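Local coordinates for maltose-binding protein MalE1 (Thermotoga maritima, PDB 6DTU) that binds maltotetraose and probably serves as the maltose-binding protein of a carbohydrate uptake system, at residues 4-9 and 31-36; 72-77 and 269-274. All coordinates share one frame; numbering follows the deposited sequence.

Overall arrangement
Both contacts lie toward the same side of the molecule, their centres about 16 Å apart, and each is partly buried. Contact 1 pairs two neighbouring parallel strands, 4-9 and 31-36, linked by helix 14-28; a ladder of backbone bonds holds it, with apolar side chains on one face and a lysine-glutamate pair on the other. Contact 2 joins loops far apart in sequence, 72-77 and 269-274, through one backbone bond, an alanine methyl and a lysine that reaches back over the first loop. Leu-5 of contact 1 packs on Asn-274 of contact 2. Strand 58-62, paired with both 4-9 and 260-268, connects the strands of contact 1 to the strand that leads into loop 269-274.

Contact 1 of 2, residues 4-9 and 31-36; sequences KLTIWC and EVEVQY
Strands 4-9 and 31-36 run parallel, 4.7 Å apart at their closest and with 14° between their directions, joined by five backbone hydrogen bonds from Leu-5 N to Glu-31 O through to Cys-9 N to Gln-35 O, the last the longest at 3.2 Å. Lys-4, Thr-6 and Trp-8 share one face with Glu-31, Glu-33 and Gln-35. With CG anti to the backbone N (chi1 -179°) and the chain extended beyond it, Lys-4 spans the strands to form a salt bridge with Glu-33, although the exact place of the carboxylate is less sure. The same carboxylate lies alongside Thr-6, its OE2 3.8 Å from Thr-6 CG2. An alanine in place of Glu-33 is likely to leave the Lys-4 ammonium without this acidic mate and Thr-6 without its neighbour. Further along, Trp-8 CD1 rests 3.7 Å from Gln-35 CB, while the Gln-35 amide, turned 74° from the indole plane, donates to Tyr-36 O. On the other face Ile-7 CD1 meets Val-32 CG1 at 3.9 Å, and Cys-9 SG touches Val-34 CG1 at 3.7 Å. Cys-9 and Val-34 also pack on Leu-17 of helix 14-28, which covers this side, whereas Trp-8 packs against helix 39-49. Strand, helix and parallel strand here form a beta-alpha-beta unit of the periplasmic binding protein fold.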
ATOM      1  N   LYS A   4      21.427  18.881  -9.189  1.00 14.38           N
ATOM      2  CA  LYS A   4      20.177  18.802  -8.444  1.00 13.72           C
ATOM      3  C   LYS A   4      19.586  17.407  -8.560  1.00 14.98           C
ATOM      4  O   LYS A   4      19.617  16.800  -9.638  1.00 14.13           O
ATOM      5  CB  LYS A   4      19.176  19.808  -9.030  1.00 15.92           C
ATOM      6  CG  LYS A   4      17.832  19.864  -8.351  1.00 15.93           C
ATOM      7  CD  LYS A   4      17.006  20.944  -9.037  1.00 16.33           C
ATOM      8  CE  LYS A   4      15.673  21.093  -8.447  1.00 21.54           C
ATOM      9  NZ  LYS A   4      15.025  22.299  -9.044  1.00 17.19           N
ATOM     10  N   LEU A   5      19.043  16.916  -7.446  1.00 13.94           N
ATOM     11  CA  LEU A   5      18.208  15.718  -7.424  1.00 10.92           C
ATOM     12  C   LEU A   5      16.798  16.093  -7.016  1.00 12.87           C
ATOM     13  O   LEU A   5      16.589  16.722  -5.969  1.00 15.31           O
ATOM     14  CB  LEU A   5      18.731  14.683  -6.433  1.00 16.08           C
ATOM     15  CG  LEU A   5      20.117  14.090  -6.717  1.00 14.71           C
ATOM     16  CD1 LEU A   5      20.514  13.169  -5.602  1.00 14.21           C
ATOM     17  CD2 LEU A   5      20.122  13.395  -8.078  1.00 15.32           C
ATOM     18  N   THR A   6      15.836  15.711  -7.848  1.00 12.55           N
ATOM     19  CA  THR A   6      14.420  15.907  -7.568  1.00 13.24           C
ATOM     20  C   THR A   6      13.778  14.567  -7.246  1.00 15.54           C
ATOM     21  O   THR A   6      14.006  13.574  -7.950  1.00 15.87           O
ATOM     22  CB  THR A   6      13.743  16.557  -8.767  1.00 14.21           C
ATOM     23  OG1 THR A   6      14.359  17.833  -8.996  1.00 18.90           O
ATOM     24  CG2 THR A   6      12.250  16.777  -8.463  1.00 17.66           C
ATOM     25  N   ILE A   7      12.981  14.541  -6.181  1.00 14.95           N
ATOM     26  CA  ILE A   7      12.297  13.347  -5.702  1.00 13.32           C
ATOM     27  C   ILE A   7      10.808  13.618  -5.749  1.00 14.64           C
ATOM     28  O   ILE A   7      10.361  14.667  -5.271  1.00 14.48           O
ATOM     29  CB  ILE A   7      12.684  13.086  -4.236  1.00 12.03           C
ATOM     30  CG1 ILE A   7      14.202  12.983  -4.076  1.00 12.61           C
ATOM     31  CG2 ILE A   7      11.976  11.844  -3.699  1.00 13.60           C
ATOM     32  CD1 ILE A   7      14.651  13.020  -2.621  1.00 13.55           C
ATOM     33  N   TRP A   8      10.038  12.665  -6.271  1.00 11.46           N
ATOM     34  CA  TRP A   8       8.581  12.660  -6.154  1.00 11.35           C
ATOM     35  C   TRP A   8       8.193  11.651  -5.084  1.00 11.78           C
ATOM     36  O   TRP A   8       8.642  10.499  -5.114  1.00 12.29           O
ATOM     37  CB  TRP A   8       7.889  12.244  -7.460  1.00 12.57           C
ATOM     38  CG  TRP A   8       8.003  13.204  -8.581  1.00 12.12           C
ATOM     39  CD1 TRP A   8       8.506  14.487  -8.527  1.00 11.87           C
ATOM     40  CD2 TRP A   8       7.597  12.981  -9.931  1.00 12.12           C
ATOM     41  NE1 TRP A   8       8.446  15.064  -9.771  1.00 14.38           N
ATOM     42  CE2 TRP A   8       7.875  14.169 -10.647  1.00 11.58           C
ATOM     43  CE3 TRP A   8       6.992  11.904 -10.601  1.00 13.99           C
ATOM     44  CZ2 TRP A   8       7.606  14.297 -12.012  1.00 14.29           C
ATOM     45  CZ3 TRP A   8       6.725  12.032 -11.957  1.00 15.51           C
ATOM     46  CH2 TRP A   8       7.023  13.227 -12.644  1.00 17.66           C
ATOM     47  N   CYS A   9       7.362  12.071  -4.156  1.00 13.00           N
ATOM     48  CA  CYS A   9       6.889  11.158  -3.123  1.00 12.30           C
ATOM     49  C   CYS A   9       5.519  11.622  -2.671  1.00 13.91           C
ATOM     50  O   CYS A   9       5.106  12.757  -2.932  1.00 13.63           O
ATOM     51  CB  CYS A   9       7.856  11.063  -1.931  1.00 13.47           C
ATOM     52  SG  CYS A   9       8.063  12.600  -1.018  1.00 14.29           S
ATOM     53  N   GLU A  31      21.916  20.101  -4.691  1.00 14.22           N
ATOM     54  CA  GLU A  31      20.579  20.549  -4.338  1.00 13.59           C
ATOM     55  C   GLU A  31      19.646  19.356  -4.323  1.00 14.50           C
ATOM     56  O   GLU A  31      19.700  18.500  -5.208  1.00 14.53           O
ATOM     57  CB  GLU A  31      20.080  21.574  -5.353  1.00 14.73           C
ATOM     58  CG  GLU A  31      18.842  22.275  -4.922  1.00 15.70           C
ATOM     59  CD  GLU A  31      19.203  23.354  -3.906  1.00 19.82           C
ATOM     60  OE1 GLU A  31      20.369  23.827  -3.937  1.00 21.06           O
ATOM     61  OE2 GLU A  31      18.336  23.719  -3.078  1.00 22.79           O
ATOM     62  N   VAL A  32      18.803  19.274  -3.304  1.00 14.40           N
ATOM     63  CA  VAL A  32      17.807  18.211  -3.238  1.00 16.06           C
ATOM     64  C   VAL A  32      16.426  18.839  -3.125  1.00 12.41           C
ATOM     65  O   VAL A  32      16.179  19.692  -2.262  1.00 17.54           O
ATOM     66  CB  VAL A  32      18.086  17.214  -2.098  1.00 13.77           C
ATOM     67  CG1 VAL A  32      17.076  16.060  -2.166  1.00 16.18           C
ATOM     68  CG2 VAL A  32      19.535  16.677  -2.189  1.00 14.83           C
ATOM     69  N   GLU A  33      15.516  18.397  -3.978  1.00 14.47           N
ATOM     70  CA  GLU A  33      14.199  19.000  -4.066  1.00 14.20           C
ATOM     71  C   GLU A  33      13.173  17.896  -3.894  1.00 13.36           C
ATOM     72  O   GLU A  33      13.169  16.923  -4.655  1.00 14.67           O
ATOM     73  CB  GLU A  33      14.041  19.668  -5.418  1.00 15.70           C
ATOM     74  CG  GLU A  33      12.633  20.076  -5.700  1.00 16.09           C
ATOM     75  CD  GLU A  33      12.554  20.875  -6.955  1.00 16.50           C
ATOM     76  OE1 GLU A  33      13.279  21.876  -7.029  1.00 19.20           O
ATOM     77  OE2 GLU A  33      11.797  20.487  -7.862  1.00 15.40           O
ATOM     78  N   VAL A  34      12.331  18.031  -2.883  1.00 13.84           N
ATOM     79  CA  VAL A  34      11.307  17.040  -2.606  1.00 11.35           C
ATOM     80  C   VAL A  34       9.959  17.599  -3.051  1.00 14.98           C
ATOM     81  O   VAL A  34       9.458  18.589  -2.489  1.00 16.19           O
ATOM     82  CB  VAL A  34      11.286  16.670  -1.115  1.00 15.48           C
ATOM     83  CG1 VAL A  34      10.218  15.638  -0.870  1.00 16.28           C
ATOM     84  CG2 VAL A  34      12.674  16.168  -0.661  1.00 18.00           C
ATOM     85  N   GLN A  35       9.350  16.932  -4.029  1.00 15.52           N
ATOM     86  CA  GLN A  35       8.098  17.361  -4.640  1.00 15.60           C
ATOM     87  C   GLN A  35       6.993  16.372  -4.271  1.00 16.29           C
ATOM     88  O   GLN A  35       7.034  15.204  -4.680  1.00 16.02           O
ATOM     89  CB  GLN A  35       8.274  17.365  -6.159  1.00 15.83           C
ATOM     90  CG  GLN A  35       7.000  17.629  -6.970  1.00 18.45           C
ATOM     91  CD  GLN A  35       6.397  18.982  -6.709  1.00 18.58           C
ATOM     92  OE1 GLN A  35       6.943  20.003  -7.130  1.00 17.07           O
ATOM     93  NE2 GLN A  35       5.283  19.008  -5.982  1.00 21.30           N
ATOM     94  N   TYR A  36       5.983  16.860  -3.548  1.00 14.76           N
ATOM     95  CA  TYR A  36       4.784  16.078  -3.275  1.00 15.37           C
ATOM     96  C   TYR A  36       4.061  15.747  -4.568  1.00 16.40           C
ATOM     97  O   TYR A  36       3.852  16.617  -5.418  1.00 17.28           O
ATOM     98  CB  TYR A  36       3.822  16.864  -2.371  1.00 15.57           C
ATOM     99  CG  TYR A  36       2.374  16.384  -2.509  1.00 18.40           C
ATOM    100  CD1 TYR A  36       1.982  15.122  -2.045  1.00 17.65           C
ATOM    101  CD2 TYR A  36       1.421  17.155  -3.166  1.00 19.68           C
ATOM    102  CE1 TYR A  36       0.684  14.664  -2.187  1.00 20.05           C
ATOM    103  CE2 TYR A  36       0.119  16.697  -3.309  1.00 19.05           C
ATOM    104  CZ  TYR A  36      -0.242  15.452  -2.824  1.00 19.43           C
ATOM    105  OH  TYR A  36      -1.544  14.996  -2.977  1.00 21.50           O
TER

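Contact 2 of 2, residues 72-77 and 269-274; sequences NGLIEP and NAKSPN
Ala-270 directs its methyl at the loop 72-77, where CB lies 3.6 Å from Gly-73 O and 3.4 Å from Glu-76 OE1. Glu-76 CB points toward Ala-270 as well, and the bend at chi2 (71°) brings the carboxylate round beside the methyl; OE1 also forms a salt bridge with Lys-275, whose ammonium is hydrogen-bonded to Ala-270 O. Beside the methyl, Ala-270 N donates to Leu-74 O at 2.9 Å, approaching from above the carbonyl plane.

Lys-271 meets the other end of the loop. Its chain turns at chi2 (-56°) and then runs extended, laying CE across Leu-74 CD2 at 3.9 Å. The ammonium reaches Gly-73 O directly, in a weak bond, and Asn-72 O through a water, to which it donates and which in turn donates to that carbonyl. Leu-74 itself packs on Phe-46 and Leu-47 of helix 39-49.

Asn-269 shapes the partner loop: its OD1 accepts from Lys-271 N at 2.8 Å, while ND2 bonds to Ala-56 O, fixing both ends of the amide. Ser-272 OG similarly accepts from Asn-274 N. The contact brings together a Schellman motif at Gly-73, closing helix 66-71, and a type I turn from Asn-269 to Ser-272 carrying an Asx turn, followed by an ST turn leading into helix 275-286.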
ATOM      1  N   ASN A  72       9.651  -1.250 -19.440  1.00 18.42           N
ATOM      2  CA  ASN A  72       9.563  -0.050 -20.263  1.00 21.12           C
ATOM      3  C   ASN A  72      10.871   0.734 -20.277  1.00 19.28           C
ATOM      4  O   ASN A  72      10.941   1.779 -20.936  1.00 22.18           O
ATOM      5  CB  ASN A  72       8.448   0.883 -19.764  1.00 22.62           C
ATOM      6  CG  ASN A  72       7.050   0.265 -19.843  1.00 27.10           C
ATOM      7  OD1 ASN A  72       6.821  -0.736 -20.518  1.00 28.92           O
ATOM      8  ND2 ASN A  72       6.103   0.880 -19.134  1.00 31.26           N
ATOM      9  N   GLY A  73      11.887   0.272 -19.553  1.00 19.58           N
ATOM     10  CA  GLY A  73      13.175   0.938 -19.530  1.00 15.94           C
ATOM     11  C   GLY A  73      13.193   2.271 -18.803  1.00 17.84           C
ATOM     12  O   GLY A  73      14.045   3.118 -19.097  1.00 19.99           O
ATOM     13  N   LEU A  74      12.305   2.467 -17.826  1.00 17.74           N
ATOM     14  CA  LEU A  74      12.174   3.770 -17.190  1.00 14.53           C
ATOM     15  C   LEU A  74      12.841   3.891 -15.824  1.00 15.75           C
ATOM     16  O   LEU A  74      13.067   5.015 -15.383  1.00 14.99           O
ATOM     17  CB  LEU A  74      10.702   4.155 -17.038  1.00 15.81           C
ATOM     18  CG  LEU A  74       9.937   4.372 -18.339  1.00 18.14           C
ATOM     19  CD1 LEU A  74       8.547   4.811 -17.990  1.00 19.31           C
ATOM     20  CD2 LEU A  74      10.625   5.434 -19.186  1.00 19.40           C
ATOM     21  N   ILE A  75      13.133   2.793 -15.135  1.00 14.28           N
ATOM     22  CA  ILE A  75      13.846   2.840 -13.859  1.00 12.58           C
ATOM     23  C   ILE A  75      15.149   2.078 -14.028  1.00 13.22           C
ATOM     24  O   ILE A  75      15.235   1.122 -14.804  1.00 17.46           O
ATOM     25  CB  ILE A  75      13.029   2.354 -12.628  1.00 12.79           C
ATOM     26  CG1 ILE A  75      12.412   0.975 -12.895  1.00 13.12           C
ATOM     27  CG2 ILE A  75      11.992   3.401 -12.223  1.00 14.11           C
ATOM     28  CD1 ILE A  75      11.739   0.360 -11.687  1.00 14.63           C
ATOM     29  N   GLU A  76      16.187   2.547 -13.317  1.00 14.06           N
ATOM     30  CA  GLU A  76      17.569   2.146 -13.516  1.00 14.22           C
ATOM     31  C   GLU A  76      17.942   0.993 -12.590  1.00 14.79           C
ATOM     32  O   GLU A  76      17.626   1.025 -11.397  1.00 16.11           O
ATOM     33  CB  GLU A  76      18.469   3.337 -13.220  1.00 14.12           C
ATOM     34  CG  GLU A  76      19.947   3.116 -13.427  1.00 13.44           C
ATOM     35  CD  GLU A  76      20.351   2.997 -14.897  1.00 17.09           C
ATOM     36  OE1 GLU A  76      19.511   3.262 -15.777  1.00 16.38           O
ATOM     37  OE2 GLU A  76      21.541   2.673 -15.164  1.00 18.40           O
ATOM     38  N   PRO A  77      18.638  -0.039 -13.076  1.00 15.02           N
ATOM     39  CA  PRO A  77      19.117  -1.076 -12.158  1.00 12.20           C
ATOM     40  C   PRO A  77      20.078  -0.481 -11.134  1.00 16.72           C
ATOM     41  O   PRO A  77      20.851   0.439 -11.437  1.00 15.67           O
ATOM     42  CB  PRO A  77      19.846  -2.060 -13.079  1.00 15.28           C
ATOM     43  CG  PRO A  77      19.291  -1.789 -14.449  1.00 16.66           C
ATOM     44  CD  PRO A  77      19.028  -0.306 -14.468  1.00 15.70           C
ATOM     45  N   ASN A 269      15.227   7.160 -11.887  1.00 13.91           N
ATOM     46  CA  ASN A 269      14.799   7.379 -13.268  1.00 13.98           C
ATOM     47  C   ASN A 269      15.941   7.029 -14.220  1.00 13.60           C
ATOM     48  O   ASN A 269      16.976   7.707 -14.229  1.00 13.96           O
ATOM     49  CB  ASN A 269      14.463   8.858 -13.403  1.00 12.27           C
ATOM     50  CG  ASN A 269      13.935   9.253 -14.779  1.00 15.17           C
ATOM     51  OD1 ASN A 269      13.890   8.467 -15.721  1.00 16.39           O
ATOM     52  ND2 ASN A 269      13.527  10.506 -14.887  1.00 14.56           N
ATOM     53  N   ALA A 270      15.734   6.006 -15.065  1.00 13.64           N
ATOM     54  CA  ALA A 270      16.763   5.601 -16.018  1.00 14.33           C
ATOM     55  C   ALA A 270      16.997   6.642 -17.104  1.00 16.14           C
ATOM     56  O   ALA A 270      18.032   6.580 -17.790  1.00 18.38           O
ATOM     57  CB  ALA A 270      16.420   4.257 -16.660  1.00 14.89           C
ATOM     58  N   LYS A 271      16.081   7.587 -17.272  1.00 15.25           N
ATOM     59  CA  LYS A 271      16.262   8.623 -18.272  1.00 19.33           C
ATOM     60  C   LYS A 271      16.934   9.857 -17.701  1.00 16.46           C
ATOM     61  O   LYS A 271      17.221  10.787 -18.452  1.00 16.37           O
ATOM     62  CB  LYS A 271      14.933   9.009 -18.921  1.00 17.64           C
ATOM     63  CG  LYS A 271      14.113   7.819 -19.456  1.00 19.05           C
ATOM     64  CD  LYS A 271      14.887   6.978 -20.444  1.00 21.12           C
ATOM     65  CE  LYS A 271      14.022   5.840 -20.973  1.00 22.19           C
ATOM     66  NZ  LYS A 271      14.825   4.905 -21.819  1.00 24.78           N
ATOM     67  N   SER A 272      17.195   9.879 -16.404  1.00 15.71           N
ATOM     68  CA  SER A 272      17.717  11.086 -15.781  1.00 14.96           C
ATOM     69  C   SER A 272      19.216  11.184 -16.017  1.00 14.48           C
ATOM     70  O   SER A 272      19.928  10.199 -15.831  1.00 15.66           O
ATOM     71  CB  SER A 272      17.480  11.042 -14.291  1.00 15.18           C
ATOM     72  OG  SER A 272      18.324  12.007 -13.679  1.00 18.42           O
ATOM     73  N   PRO A 273      19.726  12.334 -16.451  1.00 14.47           N
ATOM     74  CA  PRO A 273      21.187  12.494 -16.552  1.00 14.01           C
ATOM     75  C   PRO A 273      21.875  12.516 -15.205  1.00 12.80           C
ATOM     76  O   PRO A 273      23.116  12.466 -15.160  1.00 16.45           O
ATOM     77  CB  PRO A 273      21.341  13.842 -17.266  1.00 16.88           C
ATOM     78  CG  PRO A 273      20.160  14.607 -16.825  1.00 15.81           C
ATOM     79  CD  PRO A 273      19.019  13.596 -16.728  1.00 13.33           C
ATOM     80  N   ASN A 274      21.114  12.576 -14.109  1.00 12.38           N
ATOM     81  CA  ASN A 274      21.667  12.571 -12.762  1.00 11.92           C
ATOM     82  C   ASN A 274      21.592  11.198 -12.118  1.00 15.31           C
ATOM     83  O   ASN A 274      21.734  11.097 -10.896  1.00 14.12           O
ATOM     84  CB  ASN A 274      20.959  13.596 -11.863  1.00 13.59           C
ATOM     85  CG  ASN A 274      20.998  15.000 -12.436  1.00 13.17           C
ATOM     86  OD1 ASN A 274      22.066  15.577 -12.551  1.00 12.83           O
ATOM     87  ND2 ASN A 274      19.831  15.528 -12.832  1.00 12.97           N
TER
HETATM   88  O   HOH W   1      12.149   3.694 -22.471  1.00 23.78           O